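Local coordinates for surface protein R28 (Streptococcus pyogenes, PDB 6S5Z), which is of uncertain molecular function but is a cell-wall-anchored streptococcal surface protein, probably with a role in infection, here represented by its immunoglobulin-like Rib domain, at residues A[64-67]-A[68-72]; A[42-46]-A[47-51]; A[28-31]-A[32-35]. All coordinates share one frame; numbering follows the deposited sequence.

The three contacts are local turns of one small Rib domain and come along the chain in the order 3, 2, 1. Contact 3 lies in the loop between strands 16-19 and 41-44. Contact 2 closes the turn after strand 41-44, and contact 1 forms the hairpin end of strands 56-65 and 71-81. Their centres are about 14 to 16 Å apart. Contacts 1 and 2 share a sheet, in which strands 41-44 and 56-65 are neighbours. Strand 41-44 links all three: contact 2 lies at its end, and its Y42 touches V64 of contact 1 and I30 and T33 of contact 3.

Contact 1. Residues A[64-67]-A[68-72]; sequences VHYP and DGTVD. With NA (sodium ion), chain C.
Y66 and D72 meet through their polar ends, where Y66 OH donates to D72 OD2 at 2.7 Å. The bond uses the anti lone pair of OD2, and the ring and carboxylate planes are 81° apart. Y66 CG lies anti to the carbonyl carbon (chi1 -64°), which swings OH across to D72. The same OD2 binds the sodium ion at 2.5 Å. D72 OD1 accepts from a water that also binds sodium. With both partners buried, Y66 helps fix the rotation of the carboxylate.

The tight part continues into the backbone. V64 and D72 form an antiparallel hydrogen-bonded pair, and V64 N reaches D72 O at 2.7 Å. Y66 N donates to T70 O, almost straight in line with the carbonyl. H65 and V71 lie side by side on the face of the sheet away from V64 and D72. V71 CG1 sits over the H65 ring, 4.2 Å from its centroid (CH-pi), and V71 CG2 lies 3.4 Å from H65 ND1. H65 NE2 is hydrogen-bonded to E63 OE1.

The turn itself is the solvent side: P67, D68 and G69 are exposed. D68 OD1 accepts T70 OG1 at 2.7 Å through its syn lone pair. It also accepts T70 N at 2.9 Å from above the carboxylate plane, which makes an Asx turn. D68 OD2 accepts a hydrogen bond from D5 N.

G69 N returns to Y66 O at 3.0 Å, closing a type I turn with a G1 bulge, a common beta-hairpin connection. At its base D72, the carbonyls of K6 and Y9 and three waters complete the sodium site.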
loop_
_atom_site.group_PDB
_atom_site.type_symbol
_atom_site.label_atom_id
_atom_site.label_comp_id
_atom_site.label_asym_id
_atom_site.label_seq_id
_atom_site.Cartn_x
_atom_site.Cartn_y
_atom_site.Cartn_z
ATOM N N VAL A 64 -1.748 -4.869 3.766
ATOM C CA VAL A 64 -2.521 -4.257 4.845
ATOM C C VAL A 64 -2.760 -5.330 5.901
ATOM O O VAL A 64 -3.445 -6.324 5.640
ATOM C CB VAL A 64 -3.844 -3.666 4.331
ATOM C CG1 VAL A 64 -4.590 -2.959 5.456
ATOM C CG2 VAL A 64 -3.556 -2.681 3.259
ATOM N N HIS A 65 -2.175 -5.159 7.086
ATOM C CA HIS A 65 -2.246 -6.158 8.155
ATOM C C HIS A 65 -3.330 -5.733 9.137
ATOM O O HIS A 65 -3.171 -4.739 9.844
ATOM C CB HIS A 65 -0.901 -6.292 8.872
ATOM C CG HIS A 65 0.159 -6.970 8.059
ATOM N ND1 HIS A 65 0.544 -8.275 8.278
ATOM C CD2 HIS A 65 0.894 -6.531 7.011
ATOM C CE1 HIS A 65 1.479 -8.608 7.404
ATOM N NE2 HIS A 65 1.713 -7.566 6.628
ATOM N N TYR A 66 -4.382 -6.515 9.231
ATOM C CA TYR A 66 -5.523 -6.153 10.050
ATOM C C TYR A 66 -5.349 -6.682 11.462
ATOM O O TYR A 66 -4.528 -7.575 11.706
ATOM C CB TYR A 66 -6.797 -6.718 9.443
ATOM C CG TYR A 66 -7.119 -6.159 8.098
ATOM C CD1 TYR A 66 -7.526 -4.847 7.963
ATOM C CD2 TYR A 66 -7.039 -6.949 6.954
ATOM C CE1 TYR A 66 -7.837 -4.329 6.737
ATOM C CE2 TYR A 66 -7.357 -6.435 5.720
ATOM C CZ TYR A 66 -7.747 -5.125 5.619
ATOM O OH TYR A 66 -8.061 -4.604 4.394
ATOM N N PRO A 67 -6.103 -6.145 12.424
ATOM C CA PRO A 67 -5.944 -6.601 13.815
ATOM C C PRO A 67 -6.245 -8.068 14.044
ATOM O O PRO A 67 -5.709 -8.636 14.999
ATOM C CB PRO A 67 -6.933 -5.717 14.593
ATOM C CG PRO A 67 -7.081 -4.495 13.745
ATOM C CD PRO A 67 -7.032 -5.004 12.324
ATOM N N ASP A 68 -7.042 -8.722 13.205
ATOM C CA ASP A 68 -7.337 -10.127 13.452
ATOM C C ASP A 68 -6.317 -11.036 12.804
ATOM O O ASP A 68 -6.487 -12.260 12.824
ATOM C CB ASP A 68 -8.754 -10.493 12.981
ATOM C CG ASP A 68 -8.892 -10.532 11.470
ATOM O OD1 ASP A 68 -7.959 -10.124 10.756
ATOM O OD2 ASP A 68 -9.960 -10.965 10.987
ATOM N N GLY A 69 -5.257 -10.463 12.246
ATOM C CA GLY A 69 -4.189 -11.231 11.651
ATOM C C GLY A 69 -4.356 -11.530 10.188
ATOM O O GLY A 69 -3.419 -12.053 9.574
ATOM N N THR A 70 -5.502 -11.211 9.598
ATOM C CA THR A 70 -5.580 -11.404 8.165
ATOM C C THR A 70 -4.955 -10.202 7.461
ATOM O O THR A 70 -4.744 -9.135 8.054
ATOM C CB THR A 70 -7.026 -11.627 7.714
ATOM O OG1 THR A 70 -7.810 -10.489 8.045
ATOM C CG2 THR A 70 -7.626 -12.852 8.414
ATOM N N VAL A 71 -4.678 -10.385 6.174
ATOM C CA VAL A 71 -3.859 -9.468 5.393
ATOM C C VAL A 71 -4.476 -9.310 4.016
ATOM O O VAL A 71 -4.841 -10.296 3.373
ATOM C CB VAL A 71 -2.400 -9.988 5.271
ATOM C CG1 VAL A 71 -1.540 -9.007 4.485
ATOM C CG2 VAL A 71 -1.785 -10.222 6.657
ATOM N N ASP A 72 -4.538 -8.073 3.543
ATOM C CA ASP A 72 -4.939 -7.760 2.179
ATOM C C ASP A 72 -3.710 -7.308 1.409
ATOM O O ASP A 72 -2.865 -6.592 1.950
ATOM C CB ASP A 72 -5.996 -6.642 2.142
ATOM C CG ASP A 72 -7.413 -7.160 2.018
ATOM O OD1 ASP A 72 -7.612 -8.187 1.329
ATOM O OD2 ASP A 72 -8.342 -6.501 2.562
HETATM NA NA NA C . -10.540 -6.923 1.411
HETATM O O HOH W 1 -9.741 -9.198 0.162
HETATM O O HOH W 2 -12.800 -6.252 0.224
HETATM O O HOH W 3 -9.581 -5.911 -0.827
#

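Contact 2. Residues A[42-46]-A[47-51]; sequences YNWKN and GHKPD
W44 lays one face of its indole under K49 and P50, which cross it at about a right angle. K49 CG stands 3.8 Å from the centroid of the five-membered ring, 13° off the normal. P50 CD stands 3.5 Å from the centroid of the six-membered ring. Both are CH-pi contacts, one on each ring of the indole. The nearest apolar approach is W44 CZ3 to P50 CD, 3.4 Å.

K49 starts with CG opposite its backbone N (chi1 177°) and stays extended to its amino group. Its CG, CD and CE therefore run past W44 CD1 and NE1. W44 CG lies anti to the carbonyl carbon (chi1 -66°), which turns the indole face towards K49 and P50. Its NE1 donates to L24 O.

K45 also leaves the backbone with CG opposite N but bends at its last two torsions. Its aliphatic part lies alongside H48 and points the same way, with CD 3.8 Å from H48 CD2. The bend takes NZ to salt bridges with E63 and D73. N43 ND2 donates to W44 O at 3.0 Å from well above the carbonyl plane, and also binds E63.

The type II beta turn from K45 to H48 folds the chain back, so that K49 and P50 come to lie beside W44 and H48 beside K45. H48 N donates to K45 O at 2.9 Å, and G47 takes the position with positive phi.

The turn follows edge strand 41-44 of the sheet. The side chains of K45 and H48 rest on I61 of the neighbouring strand 56-65, and both residues bond to it through the backbone. W44 packs on V62 of that strand and V76 of strand 71-81, while P50 reaches V78.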
loop_
_atom_site.group_PDB
_atom_site.type_symbol
_atom_site.label_atom_id
_atom_site.label_comp_id
_atom_site.label_asym_id
_atom_site.label_seq_id
_atom_site.Cartn_x
_atom_site.Cartn_y
_atom_site.Cartn_z
ATOM N N TYR A 42 0.805 -1.149 7.722
ATOM C CA TYR A 42 1.032 -1.161 6.278
ATOM C C TYR A 42 2.515 -1.356 6.020
ATOM O O TYR A 42 3.345 -0.704 6.660
ATOM C CB TYR A 42 0.563 0.155 5.643
ATOM C CG TYR A 42 -0.897 0.479 5.923
ATOM C CD1 TYR A 42 -1.298 1.061 7.135
ATOM C CD2 TYR A 42 -1.882 0.190 4.988
ATOM C CE1 TYR A 42 -2.647 1.349 7.383
ATOM C CE2 TYR A 42 -3.209 0.473 5.231
ATOM C CZ TYR A 42 -3.589 1.055 6.419
ATOM O OH TYR A 42 -4.932 1.324 6.618
ATOM N N ASN A 43 2.843 -2.241 5.080
ATOM C CA ASN A 43 4.235 -2.440 4.702
ATOM C C ASN A 43 4.273 -2.856 3.248
ATOM O O ASN A 43 3.285 -3.346 2.704
ATOM C CB ASN A 43 4.928 -3.496 5.562
ATOM C CG ASN A 43 4.299 -4.864 5.419
ATOM O OD1 ASN A 43 3.366 -5.197 6.141
ATOM N ND2 ASN A 43 4.804 -5.668 4.478
ATOM N N TRP A 44 5.429 -2.658 2.626
ATOM C CA TRP A 44 5.619 -3.141 1.269
ATOM C C TRP A 44 5.798 -4.648 1.268
ATOM O O TRP A 44 6.560 -5.200 2.069
ATOM C CB TRP A 44 6.837 -2.470 0.615
ATOM C CG TRP A 44 6.661 -1.007 0.409
ATOM C CD1 TRP A 44 7.276 0.004 1.084
ATOM C CD2 TRP A 44 5.770 -0.384 -0.526
ATOM N NE1 TRP A 44 6.828 1.224 0.621
ATOM C CE2 TRP A 44 5.906 1.009 -0.367
ATOM C CE3 TRP A 44 4.873 -0.875 -1.483
ATOM C CZ2 TRP A 44 5.175 1.922 -1.132
ATOM C CZ3 TRP A 44 4.160 0.025 -2.240
ATOM C CH2 TRP A 44 4.308 1.409 -2.059
ATOM N N LYS A 45 5.114 -5.314 0.343
ATOM C CA LYS A 45 5.378 -6.730 0.132
ATOM C C LYS A 45 6.838 -6.932 -0.245
ATOM O O LYS A 45 7.410 -6.150 -1.002
ATOM C CB LYS A 45 4.484 -7.285 -0.981
ATOM C CG LYS A 45 4.683 -8.773 -1.265
ATOM C CD LYS A 45 3.620 -9.266 -2.232
ATOM C CE LYS A 45 2.282 -9.297 -1.551
ATOM N NZ LYS A 45 2.237 -10.348 -0.536
ATOM N N ASN A 46 7.440 -7.980 0.296
ATOM C CA ASN A 46 8.811 -8.328 -0.069
ATOM C C ASN A 46 8.934 -8.428 -1.581
ATOM O O ASN A 46 8.157 -9.134 -2.228
ATOM C CB ASN A 46 9.194 -9.656 0.576
ATOM C CG ASN A 46 9.371 -9.544 2.068
ATOM O OD1 ASN A 46 9.530 -8.454 2.600
ATOM N ND2 ASN A 46 9.309 -10.677 2.760
ATOM N N GLY A 47 9.911 -7.717 -2.139
ATOM C CA GLY A 47 10.131 -7.758 -3.563
ATOM C C GLY A 47 9.241 -6.839 -4.357
ATOM O O GLY A 47 9.361 -6.795 -5.590
ATOM N N HIS A 48 8.342 -6.104 -3.698
ATOM C CA HIS A 48 7.364 -5.296 -4.406
ATOM C C HIS A 48 7.298 -3.873 -3.858
ATOM O O HIS A 48 6.248 -3.221 -3.923
ATOM C CB HIS A 48 6.002 -5.985 -4.374
ATOM C CG HIS A 48 5.950 -7.214 -5.237
ATOM N ND1 HIS A 48 5.723 -7.162 -6.597
ATOM C CD2 HIS A 48 6.139 -8.522 -4.940
ATOM C CE1 HIS A 48 5.749 -8.385 -7.095
ATOM N NE2 HIS A 48 6.005 -9.228 -6.111
ATOM N N LYS A 49 8.428 -3.365 -3.342
ATOM C CA LYS A 49 8.526 -1.931 -3.070
ATOM C C LYS A 49 8.952 -1.191 -4.332
ATOM O O LYS A 49 9.937 -1.586 -4.975
ATOM C CB LYS A 49 9.517 -1.638 -1.954
ATOM C CG LYS A 49 9.692 -0.145 -1.702
ATOM C CD LYS A 49 10.652 0.128 -0.570
ATOM C CE LYS A 49 10.707 1.603 -0.207
ATOM N NZ LYS A 49 11.799 1.897 0.773
ATOM N N PRO A 50 8.223 -0.157 -4.738
ATOM C CA PRO A 50 8.608 0.581 -5.947
ATOM C C PRO A 50 9.988 1.206 -5.772
ATOM O O PRO A 50 10.291 1.802 -4.737
ATOM C CB PRO A 50 7.506 1.636 -6.084
ATOM C CG PRO A 50 6.297 1.022 -5.365
ATOM C CD PRO A 50 6.920 0.274 -4.192
ATOM N N ASP A 51 10.828 1.061 -6.793
ATOM C CA ASP A 51 12.205 1.550 -6.755
ATOM C C ASP A 51 12.231 2.983 -7.282
ATOM O O ASP A 51 12.080 3.213 -8.481
ATOM C CB ASP A 51 13.102 0.616 -7.573
ATOM C CG ASP A 51 14.568 1.011 -7.550
ATOM O OD1 ASP A 51 14.942 2.003 -6.890
ATOM O OD2 ASP A 51 15.362 0.292 -8.191
#

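Contact 3. Residues A[28-31]-A[32-35]; sequences DSIA and NTDE
I30 and N32 touch at the side-chain amide, the main flat group here. I30 CG2 meets the amide at its oxygen edge, close to its plane, 3.7 Å from N32 OD1. At the nitrogen end, N32 ND2 donates to E35 OE1 at 2.9 Å with an N-H...O angle of 167°. That acceptor lies close to the amide plane, 8° out of it. The carboxylate is turned, so OE1 is met from above its own plane.

The amide has further partners beyond residues 28-35. OD1 accepts from E12 N and ND2 also binds S10 O. Both ends of this buried group are thus held, which should fix its flip.

Two methyl groups make the apolar part. T33 CG2 lies 3.8 Å from I30 CG2 and 3.9 Å from I30 CB. With OG1 between the backbone N and the carbonyl carbon (chi1 59°), T33 CG2 falls anti to the carbonyl carbon and faces I30. The other branch of I30, through CG1, leads away from T33.

Within 32-35, E35 N donates to N32 O at 2.8 Å. A water joins the two segments. T33 N donates to it at 2.8 Å. The water lies near the carbonyl oxygens of I30 and A31, and its bond to A31 O is weak.

All this lies in the loop between strands 16-19 and 41-44, just after the 3-10 segment ending at S29. I30 packs on Y42 of strand 41-44 and V62 of strand 56-65. T33 also rests on Y42, and A31 bonds to E12 through the backbone, so the loop is fastened to the sheet and to the N-terminal part of the chain.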
loop_
_atom_site.group_PDB
_atom_site.type_symbol
_atom_site.label_atom_id
_atom_site.label_comp_id
_atom_site.label_asym_id
_atom_site.label_seq_id
_atom_site.Cartn_x
_atom_site.Cartn_y
_atom_site.Cartn_z
ATOM N N ASP A 28 1.150 5.342 2.698
ATOM C CA ASP A 28 0.848 6.521 1.901
ATOM C C ASP A 28 0.327 6.168 0.520
ATOM O O ASP A 28 -0.151 7.065 -0.190
ATOM C CB ASP A 28 2.077 7.414 1.774
ATOM C CG ASP A 28 2.388 8.165 3.049
ATOM O OD1 ASP A 28 1.461 8.412 3.854
ATOM O OD2 ASP A 28 3.557 8.540 3.236
ATOM N N SER A 29 0.423 4.902 0.124
ATOM C CA SER A 29 -0.096 4.423 -1.148
ATOM C C SER A 29 -1.486 3.816 -1.026
ATOM O O SER A 29 -1.984 3.231 -1.996
ATOM C CB SER A 29 0.874 3.404 -1.767
ATOM O OG SER A 29 1.989 4.072 -2.334
ATOM N N ILE A 30 -2.130 3.946 0.127
ATOM C CA ILE A 30 -3.493 3.461 0.314
ATOM C C ILE A 30 -4.411 4.671 0.437
ATOM O O ILE A 30 -4.184 5.542 1.282
ATOM C CB ILE A 30 -3.621 2.550 1.547
ATOM C CG1 ILE A 30 -2.736 1.311 1.406
ATOM C CG2 ILE A 30 -5.082 2.185 1.794
ATOM C CD1 ILE A 30 -3.067 0.450 0.221
ATOM N N ALA A 31 -5.461 4.699 -0.380
ATOM C CA ALA A 31 -6.275 5.903 -0.516
ATOM C C ALA A 31 -7.224 6.091 0.658
ATOM O O ALA A 31 -7.580 7.228 0.985
ATOM C CB ALA A 31 -7.085 5.870 -1.827
ATOM N N ASN A 32 -7.643 5.010 1.307
ATOM C CA ASN A 32 -8.767 5.103 2.227
ATOM C C ASN A 32 -8.437 4.460 3.567
ATOM O O ASN A 32 -9.222 3.670 4.102
ATOM C CB ASN A 32 -9.996 4.471 1.577
ATOM C CG ASN A 32 -9.816 2.987 1.335
ATOM O OD1 ASN A 32 -8.685 2.512 1.195
ATOM N ND2 ASN A 32 -10.925 2.241 1.304
ATOM N N THR A 33 -7.271 4.805 4.151
ATOM C CA THR A 33 -6.917 4.271 5.471
ATOM C C THR A 33 -7.900 4.719 6.542
ATOM O O THR A 33 -7.898 4.162 7.644
ATOM C CB THR A 33 -5.503 4.688 5.908
ATOM O OG1 THR A 33 -5.396 6.116 5.956
ATOM C CG2 THR A 33 -4.441 4.139 4.968
ATOM N N ASP A 34 -8.702 5.746 6.264
ATOM C CA ASP A 34 -9.781 6.132 7.175
ATOM C C ASP A 34 -10.945 5.147 7.150
ATOM O O ASP A 34 -11.796 5.191 8.044
ATOM C CB ASP A 34 -10.300 7.527 6.837
ATOM C CG ASP A 34 -10.816 7.628 5.409
ATOM O OD1 ASP A 34 -10.182 7.052 4.503
ATOM O OD2 ASP A 34 -11.875 8.263 5.198
ATOM N N GLU A 35 -11.013 4.278 6.144
ATOM C CA GLU A 35 -12.052 3.265 6.044
ATOM C C GLU A 35 -11.582 1.884 6.488
ATOM O O GLU A 35 -12.297 0.894 6.281
ATOM C CB GLU A 35 -12.576 3.224 4.613
ATOM C CG GLU A 35 -13.159 4.551 4.201
ATOM C CD GLU A 35 -13.595 4.577 2.765
ATOM O OE1 GLU A 35 -13.394 3.554 2.070
ATOM O OE2 GLU A 35 -14.118 5.627 2.332
HETATM O O HOH W 4 -5.942 7.159 3.340
#